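Local atomic coordinates of glycerol-3-phosphate dehydrogenase [NAD(P)+] (Coxiella burnetii, PDB entry 3K96), a protein that probably reduces dihydroxyacetone phosphate to sn-glycerol 3-phosphate with NADH or NADPH, supplying the precursor for phospholipid synthesis. Residues 238-243 with 273-278; 103-108 with 114-119; 166-171 with 196-201; 282-287 with 295-300; 155-160 with 183-188. One frame throughout, in Å; residues are numbered along the deposited sequence. Where two conformers were deposited one is given.

Contacts 2, 5 and 3 open in that order along the chain and all reach the same mixed sheet of the N-terminal nucleotide-binding domain. Contact 2 closes before the others begin, whereas the segments of contacts 5 and 3 alternate. Their centres are 16 to 23 Å apart. Contacts 1 and 4 follow in the helical C-terminal part. Helix 264-275 of contact 1 leads into helix 280-290 of contact 4, and the two contacts touch through Asn-277 and Arg-283. Contacts 2 and 4 are 27 Å apart, centre to centre. Contacts 1 and 3 both reach the second subunit. The set therefore spans the sheet, the helical part and the dimer interface.

Contact 1. Residues 238-243 with 273-278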
# COMPACT_ATOMS: atom_id res chain seq x y z
N ALA A 238 -0.55 -5.00 -7.70
CA ALA A 238 0.11 -6.30 -7.83
C ALA A 238 1.65 -6.13 -7.75
O ALA A 238 2.35 -6.93 -7.14
CB ALA A 238 -0.29 -6.97 -9.13
N LEU A 239 2.17 -5.09 -8.40
CA LEU A 239 3.62 -4.80 -8.35
C LEU A 239 4.06 -4.35 -6.96
O LEU A 239 5.16 -4.69 -6.52
CB LEU A 239 4.00 -3.74 -9.39
CG LEU A 239 3.87 -4.21 -10.87
CD1 LEU A 239 4.02 -3.05 -11.87
CD2 LEU A 239 4.87 -5.28 -11.15
N ILE A 240 3.23 -3.59 -6.26
CA ILE A 240 3.58 -3.19 -4.88
C ILE A 240 3.66 -4.47 -4.01
O ILE A 240 4.59 -4.66 -3.22
CB ILE A 240 2.57 -2.17 -4.31
CG1 ILE A 240 2.75 -0.82 -5.02
CG2 ILE A 240 2.76 -2.01 -2.81
CD1 ILE A 240 1.65 0.28 -4.68
N THR A 241 2.70 -5.37 -4.21
CA THR A 241 2.67 -6.60 -3.46
C THR A 241 3.95 -7.40 -3.75
O THR A 241 4.58 -7.90 -2.83
CB THR A 241 1.42 -7.41 -3.79
OG1 THR A 241 0.25 -6.65 -3.48
CG2 THR A 241 1.40 -8.71 -3.02
N ARG A 242 4.33 -7.52 -5.02
CA ARG A 242 5.56 -8.25 -5.36
C ARG A 242 6.78 -7.54 -4.82
O ARG A 242 7.74 -8.17 -4.42
CB ARG A 242 5.73 -8.44 -6.85
CG ARG A 242 4.75 -9.40 -7.47
CD ARG A 242 5.37 -9.99 -8.73
NE ARG A 242 6.57 -10.76 -8.38
CZ ARG A 242 7.40 -11.30 -9.27
NH1 ARG A 242 8.46 -11.98 -8.85
NH2 ARG A 242 7.17 -11.17 -10.58
N GLY A 243 6.73 -6.22 -4.84
CA GLY A 243 7.82 -5.44 -4.32
C GLY A 243 8.10 -5.75 -2.87
O GLY A 243 9.25 -5.95 -2.49
N THR A 273 5.32 6.16 -1.48
CA THR A 273 6.24 6.48 -2.58
C THR A 273 5.81 5.91 -3.93
O THR A 273 6.13 6.49 -4.97
CB THR A 273 7.66 6.02 -2.25
OG1 THR A 273 8.00 6.44 -0.91
CG2 THR A 273 8.66 6.61 -3.26
N CYS A 274 5.10 4.79 -3.90
CA CYS A 274 4.63 4.18 -5.14
C CYS A 274 3.33 4.79 -5.70
O CYS A 274 2.94 4.50 -6.82
CB CYS A 274 4.45 2.68 -4.95
SG CYS A 274 6.01 1.81 -4.77
N THR A 275 2.66 5.65 -4.93
CA THR A 275 1.42 6.23 -5.39
C THR A 275 1.39 7.75 -5.43
O THR A 275 0.46 8.31 -5.95
CB THR A 275 0.25 5.77 -4.50
OG1 THR A 275 0.48 6.20 -3.16
CG2 THR A 275 0.12 4.24 -4.52
N ASP A 276 2.41 8.44 -4.94
CA ASP A 276 2.31 9.89 -4.89
C ASP A 276 2.93 10.67 -6.06
O ASP A 276 3.95 10.28 -6.61
CB ASP A 276 2.96 10.38 -3.62
CG ASP A 276 2.30 11.61 -3.10
OD1 ASP A 276 1.19 11.46 -2.51
OD2 ASP A 276 2.86 12.70 -3.25
N ASN A 277 2.30 11.80 -6.41
CA ASN A 277 2.84 12.70 -7.45
C ASN A 277 4.15 13.32 -6.99
O ASN A 277 4.99 13.63 -7.81
CB ASN A 277 1.88 13.87 -7.76
CG ASN A 277 2.53 14.97 -8.68
OD1 ASN A 277 2.73 16.11 -8.26
ND2 ASN A 277 2.89 14.59 -9.90
N GLN A 278 4.31 13.48 -5.68
CA GLN A 278 5.51 14.16 -5.15
C GLN A 278 6.80 13.34 -5.22
O GLN A 278 7.89 13.86 -5.02
CB GLN A 278 5.29 14.59 -3.69
CG GLN A 278 4.14 15.55 -3.51
CD GLN A 278 4.39 16.86 -4.20
OE1 GLN A 278 3.56 17.34 -4.97
NE2 GLN A 278 5.56 17.45 -3.95
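Ile-240 and Cys-274 make the main apolar contact between segments 238-243 and 273-278, which lie on helices 233-253 and 264-275. The tip of the isoleucine does most of the touching. Ile-240 CD1 lies 3.7 Å from Cys-274 CB, and Ile-240 CG1 follows at 3.9 Å from the same CB. The sulfur stands a little further off, with Cys-274 SG 4.2 Å from Ile-240 CG1. The reach comes from the extended second torsion of Ile-240 (chi2 172°), which carries CD1 outward from its helix. A second, looser apolar touch joins Ile-240 CD1 to the methyl Thr-275 CG2 at 4.2 Å. One methyl group thus meets two successive residues near the end of the other helix.

Both helices belong to the all-helical C-terminal part of the glycerol-3-phosphate dehydrogenase fold. Helix 206-228 also packs here, with Thr-223 on Cys-274. It carries Lys-216, the predicted proton acceptor, whose NZ is hydrogen-bonded to Thr-273 OG1.

The polar interactions lie within the 273-278 segment or lead away from the contact. Thr-275 turns its methyl to Ile-240, while its hydroxyl OG1 is hydrogen-bonded to Val-271 O one turn back. Beyond the helix, Asp-276 forms an Asx turn: Gln-278 N donates to Asp-276 OD2 at 2.9 Å. The N-H meets the anti side of this oxygen, 31° out of the carboxylate plane. The other carboxylate oxygen, Asp-276 OD1, is hydrogen-bonded to Ser-233 OG of the second subunit, so this carboxylate joins a local turn to the dimer partner.

Contact 2. Residues 103-108 with 114-119; sequences ILIVVP and EVITRM
Val-115 meets Val-107 through one methyl. Val-115 CG2 lies 3.9 Å from Val-107 CG2 and 4.1 Å from Val-107 CG1, so it touches both branches of the other valine. This pair closes the end of the contact where strand 102-105 has already passed into a loop.

Ile-116 comes next. Its CD1 bends round to the strand and reaches Ile-105 CD1 at 3.6 Å, the two side chains crossing at about a right angle. The Ile-116 side chain also packs on helix 143-151.

Arg-118 turns back along its own helix. Its NH1 donates to Glu-114 O at 2.9 Å, while Arg-118 N reaches this oxygen from the opposite face of the carbonyl plane.

Met-119 touches two strand residues at once. Its SD is 3.8 Å from Ile-105 CD1. The bend at the last torsion (chi3 62°) then carries CE to Ile-103 CD1, also at 3.8 Å, tip to tip.

Strand 102-105 and helix 109-119 are the first two elements of a beta-alpha-beta unit in the Rossmann-type domain. The axes of segments 103-105 and 114-119 run nearly antiparallel, at 154°, as expected where a helix returns across the sheet. Every touching side chain is apolar and buried. The helix is therefore held to the sheet here by close packing of methyl groups and a thioether, with no polar group taking part across the contact.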
# COMPACT_ATOMS: atom_id res chain seq x y z
N ILE A 103 24.32 14.33 16.01
CA ILE A 103 24.29 14.67 14.60
C ILE A 103 23.28 13.83 13.83
O ILE A 103 23.22 12.61 13.99
CB ILE A 103 25.68 14.39 14.00
CG1 ILE A 103 26.77 15.03 14.89
CG2 ILE A 103 25.75 14.88 12.57
CD1 ILE A 103 28.17 14.59 14.55
N LEU A 104 22.51 14.49 12.97
CA LEU A 104 21.47 13.84 12.16
C LEU A 104 21.77 14.09 10.69
O LEU A 104 21.65 15.21 10.19
CB LEU A 104 20.10 14.38 12.56
CG LEU A 104 18.89 13.96 11.72
CD1 LEU A 104 18.76 12.43 11.63
CD2 LEU A 104 17.66 14.61 12.31
N ILE A 105 22.21 13.04 10.01
CA ILE A 105 22.60 13.13 8.61
C ILE A 105 21.41 12.84 7.69
O ILE A 105 20.78 11.81 7.81
CB ILE A 105 23.71 12.11 8.28
CG1 ILE A 105 24.92 12.31 9.22
CG2 ILE A 105 24.08 12.21 6.82
CD1 ILE A 105 26.03 11.27 9.04
N VAL A 106 21.16 13.74 6.74
CA VAL A 106 20.05 13.60 5.81
C VAL A 106 20.48 14.00 4.38
O VAL A 106 19.82 14.79 3.73
CB VAL A 106 18.83 14.46 6.24
CG1 VAL A 106 17.60 14.03 5.49
CG2 VAL A 106 18.56 14.32 7.75
N VAL A 107 21.59 13.46 3.91
CA VAL A 107 22.05 13.73 2.56
C VAL A 107 21.64 12.54 1.66
O VAL A 107 21.23 11.49 2.14
CB VAL A 107 23.56 13.94 2.55
CG1 VAL A 107 23.93 15.13 3.44
CG2 VAL A 107 24.30 12.70 3.02
N PRO A 108 21.73 12.71 0.34
CA PRO A 108 21.39 11.55 -0.47
C PRO A 108 22.34 10.37 -0.22
O PRO A 108 23.48 10.56 0.21
CB PRO A 108 21.55 12.07 -1.91
CG PRO A 108 21.33 13.52 -1.80
CD PRO A 108 21.97 13.90 -0.47
N GLU A 114 30.90 10.28 1.37
CA GLU A 114 31.67 11.52 1.38
C GLU A 114 31.55 12.29 2.69
O GLU A 114 32.55 12.77 3.24
CB GLU A 114 31.26 12.43 0.21
CG GLU A 114 31.77 12.03 -1.19
CD GLU A 114 31.05 10.84 -1.82
OE1 GLU A 114 29.97 10.41 -1.33
OE2 GLU A 114 31.57 10.35 -2.85
N VAL A 115 30.33 12.41 3.19
CA VAL A 115 30.06 13.14 4.41
C VAL A 115 30.70 12.41 5.61
O VAL A 115 31.35 13.04 6.44
CB VAL A 115 28.55 13.31 4.67
CG1 VAL A 115 28.34 14.05 5.98
CG2 VAL A 115 27.92 14.06 3.51
N ILE A 116 30.53 11.09 5.69
CA ILE A 116 31.13 10.32 6.78
C ILE A 116 32.66 10.50 6.77
O ILE A 116 33.27 10.72 7.80
CB ILE A 116 30.75 8.84 6.70
CG1 ILE A 116 29.26 8.65 7.07
CG2 ILE A 116 31.61 7.99 7.63
CD1 ILE A 116 28.86 9.16 8.48
N THR A 117 33.26 10.43 5.58
CA THR A 117 34.69 10.59 5.45
C THR A 117 35.16 11.93 6.05
O THR A 117 36.13 11.99 6.81
CB THR A 117 35.12 10.47 3.98
OG1 THR A 117 34.86 9.14 3.49
CG2 THR A 117 36.62 10.76 3.83
N ARG A 118 34.44 12.99 5.71
CA ARG A 118 34.74 14.33 6.16
C ARG A 118 34.48 14.56 7.64
O ARG A 118 35.01 15.50 8.25
CB ARG A 118 33.98 15.32 5.29
CG ARG A 118 34.58 15.32 3.90
CD ARG A 118 33.73 15.94 2.81
NE ARG A 118 34.51 15.98 1.56
CZ ARG A 118 34.81 14.91 0.82
NH1 ARG A 118 34.43 13.67 1.18
NH2 ARG A 118 35.52 15.06 -0.29
N MET A 119 33.69 13.68 8.24
CA MET A 119 33.43 13.79 9.65
C MET A 119 34.53 13.14 10.48
O MET A 119 34.57 13.37 11.68
CB MET A 119 32.11 13.12 10.01
CG MET A 119 30.92 13.83 9.41
SD MET A 119 29.37 12.93 9.58
CE MET A 119 29.18 12.84 11.36

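Contact 3. Residues 166-171 with 196-201; sequences TEVAAN and QRFRVY
Asn-171 O receives a nearly straight hydrogen bond from Arg-197 NE, 2.9 Å long with an N-H...O angle of 176°. The donor lies in the carbonyl plane, and the oxygen lies at the guanidinium edge, practically in its plane. Bends at the second and third torsions of Arg-197 fold its chain round to this carbonyl. The two side chains cross at about a right angle, with the amide of Asn-171 against the aliphatic part of Arg-197: Asn-171 OD1 is 3.4 Å from Arg-197 CB, and Asn-171 ND2 is 3.7 Å from Arg-197 CG.

The acceptor sits just past helix 165-169. Asn-171 has a positive phi (67°) and closes the helix with a Schellman motif, including a bond from Asn-171 N to Val-168 O. Arg-197 immediately precedes strand 198-203, the outermost strand at this end of the sheet within the chain. The contact thus joins a helix end to the start of an edge strand.

Deeper in, Val-168 CG1 meets the Phe-198 ring obliquely, 4.0 Å from Phe-198 CD1. Val-168 CG2 is 4.0 Å from Phe-198 CE1. Trp-40, predicted to bind NADPH, packs on both Val-168 and Phe-198. Glu-167 faces the second subunit and accepts hydrogen bonds from the backbone N atoms of its Ser-233 and Asn-234.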
# COMPACT_ATOMS: atom_id res chain seq x y z
N THR A 166 7.27 18.22 2.42
CA THR A 166 6.33 19.34 2.33
C THR A 166 5.18 19.20 3.34
O THR A 166 4.78 20.20 3.96
CB THR A 166 5.75 19.51 0.85
OG1 THR A 166 5.25 18.25 0.38
CG2 THR A 166 6.84 19.99 -0.14
N GLU A 167 4.66 17.98 3.53
CA GLU A 167 3.55 17.76 4.48
C GLU A 167 4.00 17.89 5.94
O GLU A 167 3.23 18.35 6.81
CB GLU A 167 2.86 16.40 4.23
CG GLU A 167 2.18 16.30 2.83
CD GLU A 167 1.31 15.04 2.66
OE1 GLU A 167 1.52 14.06 3.41
OE2 GLU A 167 0.40 15.04 1.77
N VAL A 168 5.24 17.49 6.21
CA VAL A 168 5.80 17.63 7.55
C VAL A 168 5.95 19.14 7.82
O VAL A 168 5.52 19.60 8.86
CB VAL A 168 7.14 16.89 7.70
CG1 VAL A 168 7.86 17.30 9.04
CG2 VAL A 168 6.90 15.39 7.61
N ALA A 169 6.49 19.89 6.87
CA ALA A 169 6.64 21.35 7.05
C ALA A 169 5.30 22.01 7.31
O ALA A 169 5.21 22.97 8.09
CB ALA A 169 7.34 22.00 5.84
N ALA A 170 4.25 21.49 6.66
CA ALA A 170 2.90 22.01 6.82
C ALA A 170 2.26 21.52 8.10
O ALA A 170 1.14 21.89 8.40
CB ALA A 170 2.01 21.64 5.59
N ASN A 171 2.96 20.69 8.85
CA ASN A 171 2.46 20.18 10.11
C ASN A 171 1.25 19.24 9.97
O ASN A 171 0.41 19.19 10.86
CB ASN A 171 2.14 21.31 11.09
CG ASN A 171 2.00 20.83 12.52
OD1 ASN A 171 2.75 19.99 12.98
ND2 ASN A 171 1.04 21.40 13.23
N GLN A 196 2.72 15.85 18.93
CA GLN A 196 1.36 15.84 18.40
C GLN A 196 1.14 15.37 16.92
O GLN A 196 0.55 14.33 16.72
CB GLN A 196 0.70 17.20 18.67
CG GLN A 196 1.65 18.42 18.56
CD GLN A 196 2.77 18.45 19.62
OE1 GLN A 196 2.71 17.76 20.64
NE2 GLN A 196 3.80 19.25 19.37
N ARG A 197 1.61 16.14 15.93
CA ARG A 197 1.43 15.80 14.52
C ARG A 197 2.57 15.04 13.88
O ARG A 197 2.41 14.51 12.78
CB ARG A 197 1.21 17.07 13.71
CG ARG A 197 0.13 17.96 14.27
CD ARG A 197 -1.26 17.56 13.87
NE ARG A 197 -1.61 18.14 12.58
CZ ARG A 197 -2.85 18.23 12.11
NH1 ARG A 197 -3.87 17.79 12.83
NH2 ARG A 197 -3.07 18.77 10.93
N PHE A 198 3.74 15.04 14.52
CA PHE A 198 4.90 14.30 14.02
C PHE A 198 5.23 13.27 15.06
O PHE A 198 5.82 13.59 16.11
CB PHE A 198 6.10 15.22 13.77
CG PHE A 198 7.24 14.54 13.08
CD1 PHE A 198 7.27 14.43 11.70
CD2 PHE A 198 8.27 13.97 13.81
CE1 PHE A 198 8.32 13.80 11.05
CE2 PHE A 198 9.33 13.35 13.17
CZ PHE A 198 9.35 13.26 11.78
N ARG A 199 4.84 12.04 14.78
CA ARG A 199 4.97 10.97 15.74
C ARG A 199 6.06 9.97 15.36
O ARG A 199 6.16 9.55 14.21
CB ARG A 199 3.62 10.31 15.92
CG ARG A 199 2.53 11.34 16.19
CD ARG A 199 1.18 10.72 16.50
NE ARG A 199 1.11 10.21 17.86
CZ ARG A 199 0.91 10.99 18.94
NH1 ARG A 199 0.87 10.45 20.15
NH2 ARG A 199 0.77 12.30 18.81
N VAL A 200 6.86 9.60 16.36
CA VAL A 200 8.02 8.74 16.17
C VAL A 200 7.88 7.53 17.04
O VAL A 200 7.77 7.65 18.26
CB VAL A 200 9.32 9.51 16.53
CG1 VAL A 200 10.53 8.64 16.33
CG2 VAL A 200 9.41 10.77 15.71
N TYR A 201 7.89 6.36 16.42
CA TYR A 201 7.71 5.12 17.14
C TYR A 201 8.98 4.27 17.17
O TYR A 201 9.61 4.06 16.15
CB TYR A 201 6.54 4.35 16.53
CG TYR A 201 5.25 5.15 16.58
CD1 TYR A 201 4.51 5.23 17.77
CD2 TYR A 201 4.76 5.82 15.47
CE1 TYR A 201 3.33 5.96 17.83
CE2 TYR A 201 3.57 6.54 15.52
CZ TYR A 201 2.86 6.62 16.71
OH TYR A 201 1.68 7.34 16.78

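Contact 4. Residues 282-287 with 295-300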
# COMPACT_ATOMS: atom_id res chain seq x y z
N ARG A 282 9.21 8.18 -8.70
CA ARG A 282 8.02 7.73 -9.40
C ARG A 282 7.81 8.54 -10.71
O ARG A 282 7.42 7.99 -11.74
CB ARG A 282 6.81 7.83 -8.47
CG ARG A 282 5.51 7.55 -9.16
CD ARG A 282 4.31 7.51 -8.19
NE ARG A 282 3.12 7.82 -8.94
CZ ARG A 282 2.55 6.97 -9.77
NH1 ARG A 282 3.05 5.75 -9.92
NH2 ARG A 282 1.47 7.36 -10.45
N ARG A 283 8.10 9.84 -10.68
CA ARG A 283 7.91 10.66 -11.87
C ARG A 283 8.95 10.27 -12.93
O ARG A 283 8.66 10.26 -14.13
CB ARG A 283 7.93 12.14 -11.55
CG ARG A 283 6.79 12.55 -10.58
CD ARG A 283 6.45 14.07 -10.66
NE ARG A 283 7.61 14.94 -10.48
CZ ARG A 283 8.03 15.38 -9.30
NH1 ARG A 283 7.40 15.04 -8.18
NH2 ARG A 283 9.09 16.17 -9.23
N PHE A 284 10.15 9.91 -12.46
CA PHE A 284 11.17 9.42 -13.34
C PHE A 284 10.64 8.15 -14.01
O PHE A 284 10.73 8.01 -15.21
CB PHE A 284 12.47 9.11 -12.57
CG PHE A 284 13.51 8.36 -13.39
CD1 PHE A 284 14.27 9.01 -14.35
CD2 PHE A 284 13.75 7.02 -13.17
CE1 PHE A 284 15.24 8.32 -15.09
CE2 PHE A 284 14.71 6.33 -13.90
CZ PHE A 284 15.46 6.99 -14.85
N GLY A 285 10.12 7.22 -13.23
CA GLY A 285 9.55 5.99 -13.79
C GLY A 285 8.44 6.27 -14.79
O GLY A 285 8.35 5.62 -15.83
N LEU A 286 7.56 7.21 -14.46
CA LEU A 286 6.45 7.59 -15.34
C LEU A 286 7.01 7.99 -16.69
O LEU A 286 6.51 7.55 -17.73
CB LEU A 286 5.65 8.76 -14.75
CG LEU A 286 4.56 8.42 -13.72
CD1 LEU A 286 4.18 9.66 -12.91
CD2 LEU A 286 3.34 7.86 -14.43
N ALA A 287 8.04 8.82 -16.66
CA ALA A 287 8.67 9.27 -17.88
C ALA A 287 9.21 8.07 -18.70
O ALA A 287 8.98 7.98 -19.89
CB ALA A 287 9.77 10.27 -17.58
N LYS A 295 18.18 9.66 -19.65
CA LYS A 295 18.97 10.88 -19.57
C LYS A 295 18.08 12.12 -19.61
O LYS A 295 18.19 13.02 -18.75
CB LYS A 295 19.96 10.94 -20.73
CG LYS A 295 20.85 12.18 -20.73
CD LYS A 295 21.83 12.13 -21.92
CE LYS A 295 22.82 13.30 -21.91
NZ LYS A 295 23.73 13.24 -23.12
N GLU A 296 17.22 12.17 -20.62
CA GLU A 296 16.33 13.31 -20.75
C GLU A 296 15.38 13.38 -19.57
O GLU A 296 15.09 14.48 -19.09
CB GLU A 296 15.55 13.28 -22.07
CG GLU A 296 14.67 14.51 -22.22
CD GLU A 296 14.02 14.66 -23.59
OE1 GLU A 296 14.02 13.68 -24.38
OE2 GLU A 296 13.49 15.78 -23.84
N ALA A 297 14.93 12.22 -19.07
CA ALA A 297 13.99 12.21 -17.94
C ALA A 297 14.60 12.84 -16.69
O ALA A 297 13.92 13.56 -15.96
CB ALA A 297 13.50 10.81 -17.63
N GLN A 298 15.86 12.53 -16.44
CA GLN A 298 16.52 13.11 -15.28
C GLN A 298 16.83 14.59 -15.51
O GLN A 298 16.76 15.37 -14.57
CB GLN A 298 17.79 12.35 -14.95
CG GLN A 298 17.54 10.98 -14.35
CD GLN A 298 18.82 10.20 -14.25
OE1 GLN A 298 19.53 10.29 -13.25
NE2 GLN A 298 19.20 9.51 -15.34
N GLN A 299 17.19 14.98 -16.73
CA GLN A 299 17.47 16.40 -17.00
C GLN A 299 16.22 17.23 -16.79
O GLN A 299 16.29 18.33 -16.24
CB GLN A 299 17.98 16.61 -18.40
CG GLN A 299 19.36 16.06 -18.62
CD GLN A 299 19.76 16.09 -20.07
OE1 GLN A 299 18.95 15.79 -20.98
NE2 GLN A 299 21.01 16.44 -20.32
N ALA A 300 15.08 16.71 -17.25
CA ALA A 300 13.82 17.40 -17.08
C ALA A 300 13.52 17.61 -15.59
O ALA A 300 13.11 18.70 -15.18
CB ALA A 300 12.69 16.61 -17.78
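Phe-284 lies against Ala-297 and Gln-298 with one side of its ring, through CD1 and CE1. Phe-284 CE1 is 3.6 Å from Gln-298 CG, and Phe-284 CD1 is 3.8 Å from Ala-297 CB. Both carbons meet the ring obliquely. The Gln-298 amide is turned well away from parallel, its plane 75° from that of the ring, so the two flat groups do not stack. A second small contact lies one turn further along helix 280-290, where Ala-287 CB meets Ala-297 CB at 3.8 Å. Ala-297 therefore touches two residues of the other helix through a single methyl.

The torsions and the next shell place these groups. Phe-284 CG is anti to the backbone N (chi1 170°), which swings the ring over to the second helix. Gln-298 runs extended beyond CG, and its polar end turns back on its own helix: NE2 is hydrogen-bonded to Lys-294 O. Ile-221, Ile-305 and Leu-308 also pack on the Phe-284 side chain, while Val-292 of the connecting loop touches both Ala-287 and Ala-297.

Helices 280-290 and 294-301 follow one another in the C-terminal helical part and form a helical hairpin. The axes of segments 282-287 and 295-300 pass 9.4 Å apart, with 139° between their directions. The backbones come nearest at Phe-284 and Ala-297, whose CA atoms are 6.1 Å apart. Arg-280 and Asn-281, predicted to bind the substrate, lie at the start of the first helix. Across the hairpin the chemistry is apolar: alanine methyls and an aliphatic glutamine carbon meet a ring, while the amide nitrogen of Gln-298 bonds within its own helix.

Contact 5. Residues 155-160 with 183-188; sequences PMAVIS and SQFSKD
The mixed sheet of the N-terminal Rossmann-type domain is covered here by helix 183-193, which packs on the start of strand 156-160 through Phe-185, set against Pro-155 and Ala-157. Within the sheet this strand runs parallel to strand 128-131 and antiparallel to strand 174-180. The antiparallel neighbour leads directly into the helix.

Phe-185 carries the contact for the helix. A first torsion of -169° sets the ring opposite the backbone N and out toward the strand. One side of the ring, CD2 and CE2, lies along the backbone. The carbonyl carbon Met-156 C sits at the ring edge, near its plane, 3.8 Å from Phe-185 CD2. Pro-155 O approaches obliquely, 3.7 Å from Phe-185 CE2.

Side chains on either side of Met-156 add to this backbone contact: Pro-155, just before the strand, and Ala-157. Pro-155 CB is 4.0 Å from Phe-185 CD2, and Ala-157 CB is 3.9 Å from Phe-185 CE2. Pro-155 and Ala-157 both point toward the helix. Met-156, between them, points away and packs on helix 143-151. The small side chain of Ala-157 probably helps the ring lie close to the strand. Arg-128 and Ala-130 of the neighbouring strand also touch the Phe-185 side chain.

The contact lies away from the predicted substrate and cofactor sites. On the helix, Asp-188 OD2 forms a salt bridge with Arg-128 NH2, tying the helix to strand 128-131. The other oxygen, Asp-188 OD1, accepts from Gln-184 NE2 at 3.1 Å, on its syn side and 32° out of the carboxylate plane.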
# COMPACT_ATOMS: atom_id res chain seq x y z
N PRO A 155 26.96 5.39 19.32
CA PRO A 155 25.53 5.20 19.33
C PRO A 155 24.93 5.68 17.96
O PRO A 155 25.26 6.77 17.47
CB PRO A 155 25.06 6.09 20.48
CG PRO A 155 26.29 6.22 21.40
CD PRO A 155 27.44 6.23 20.44
N MET A 156 24.07 4.86 17.37
CA MET A 156 23.52 5.12 16.05
C MET A 156 22.01 4.94 16.01
O MET A 156 21.46 4.22 16.82
CB MET A 156 24.09 4.10 15.06
CG MET A 156 25.55 4.18 14.85
SD MET A 156 26.02 3.10 13.48
CE MET A 156 25.95 1.43 14.13
N ALA A 157 21.36 5.60 15.06
CA ALA A 157 19.91 5.50 14.90
C ALA A 157 19.49 5.87 13.49
O ALA A 157 20.15 6.67 12.84
CB ALA A 157 19.18 6.41 15.90
N VAL A 158 18.38 5.28 13.05
CA VAL A 158 17.80 5.57 11.75
C VAL A 158 16.35 5.96 11.93
O VAL A 158 15.63 5.35 12.71
CB VAL A 158 17.90 4.37 10.78
CG1 VAL A 158 17.29 3.13 11.38
CG2 VAL A 158 17.24 4.70 9.40
N ILE A 159 15.94 7.02 11.25
CA ILE A 159 14.56 7.47 11.30
C ILE A 159 14.04 7.29 9.86
O ILE A 159 14.64 7.78 8.91
CB ILE A 159 14.46 8.91 11.77
CG1 ILE A 159 13.00 9.28 12.05
CG2 ILE A 159 15.12 9.86 10.76
CD1 ILE A 159 12.83 10.67 12.63
N SER A 160 12.93 6.57 9.73
CA SER A 160 12.38 6.23 8.44
C SER A 160 10.90 5.93 8.48
O SER A 160 10.43 5.25 9.36
CB SER A 160 13.09 4.99 7.93
OG SER A 160 12.94 4.84 6.53
N SER A 183 19.81 2.31 23.63
CA SER A 183 18.55 2.69 24.26
C SER A 183 18.51 4.14 24.73
O SER A 183 17.47 4.79 24.64
CB SER A 183 18.19 1.75 25.41
OG SER A 183 19.14 1.84 26.45
N GLN A 184 19.62 4.66 25.23
CA GLN A 184 19.64 6.04 25.68
C GLN A 184 19.48 6.99 24.48
O GLN A 184 18.83 8.04 24.57
CB GLN A 184 20.94 6.34 26.41
CG GLN A 184 21.00 7.71 27.01
CD GLN A 184 19.99 7.87 28.13
OE1 GLN A 184 19.93 7.06 29.06
NE2 GLN A 184 19.20 8.93 28.05
N PHE A 185 20.06 6.64 23.34
CA PHE A 185 20.00 7.51 22.15
C PHE A 185 18.59 7.51 21.62
O PHE A 185 18.05 8.55 21.27
CB PHE A 185 21.04 7.07 21.13
CG PHE A 185 21.26 8.03 19.98
CD1 PHE A 185 21.17 9.39 20.15
CD2 PHE A 185 21.70 7.55 18.76
CE1 PHE A 185 21.40 10.25 19.11
CE2 PHE A 185 21.96 8.40 17.74
CZ PHE A 185 21.81 9.76 17.91
N SER A 186 17.98 6.33 21.56
CA SER A 186 16.61 6.23 21.12
C SER A 186 15.72 7.15 21.96
O SER A 186 14.93 7.94 21.44
CB SER A 186 16.14 4.78 21.25
OG SER A 186 14.79 4.69 20.91
N LYS A 187 15.87 7.04 23.27
CA LYS A 187 15.08 7.83 24.21
C LYS A 187 15.25 9.34 23.96
O LYS A 187 14.27 10.07 23.85
CB LYS A 187 15.48 7.48 25.65
CG LYS A 187 14.56 8.00 26.71
CD LYS A 187 14.95 7.54 28.13
CE LYS A 187 13.90 8.04 29.15
NZ LYS A 187 14.11 7.61 30.58
N ASP A 188 16.50 9.77 23.83
CA ASP A 188 16.78 11.16 23.60
C ASP A 188 16.22 11.66 22.26
O ASP A 188 15.66 12.74 22.19
CB ASP A 188 18.29 11.42 23.68
CG ASP A 188 18.87 11.15 25.07
OD1 ASP A 188 18.06 11.04 26.02
OD2 ASP A 188 20.11 11.04 25.21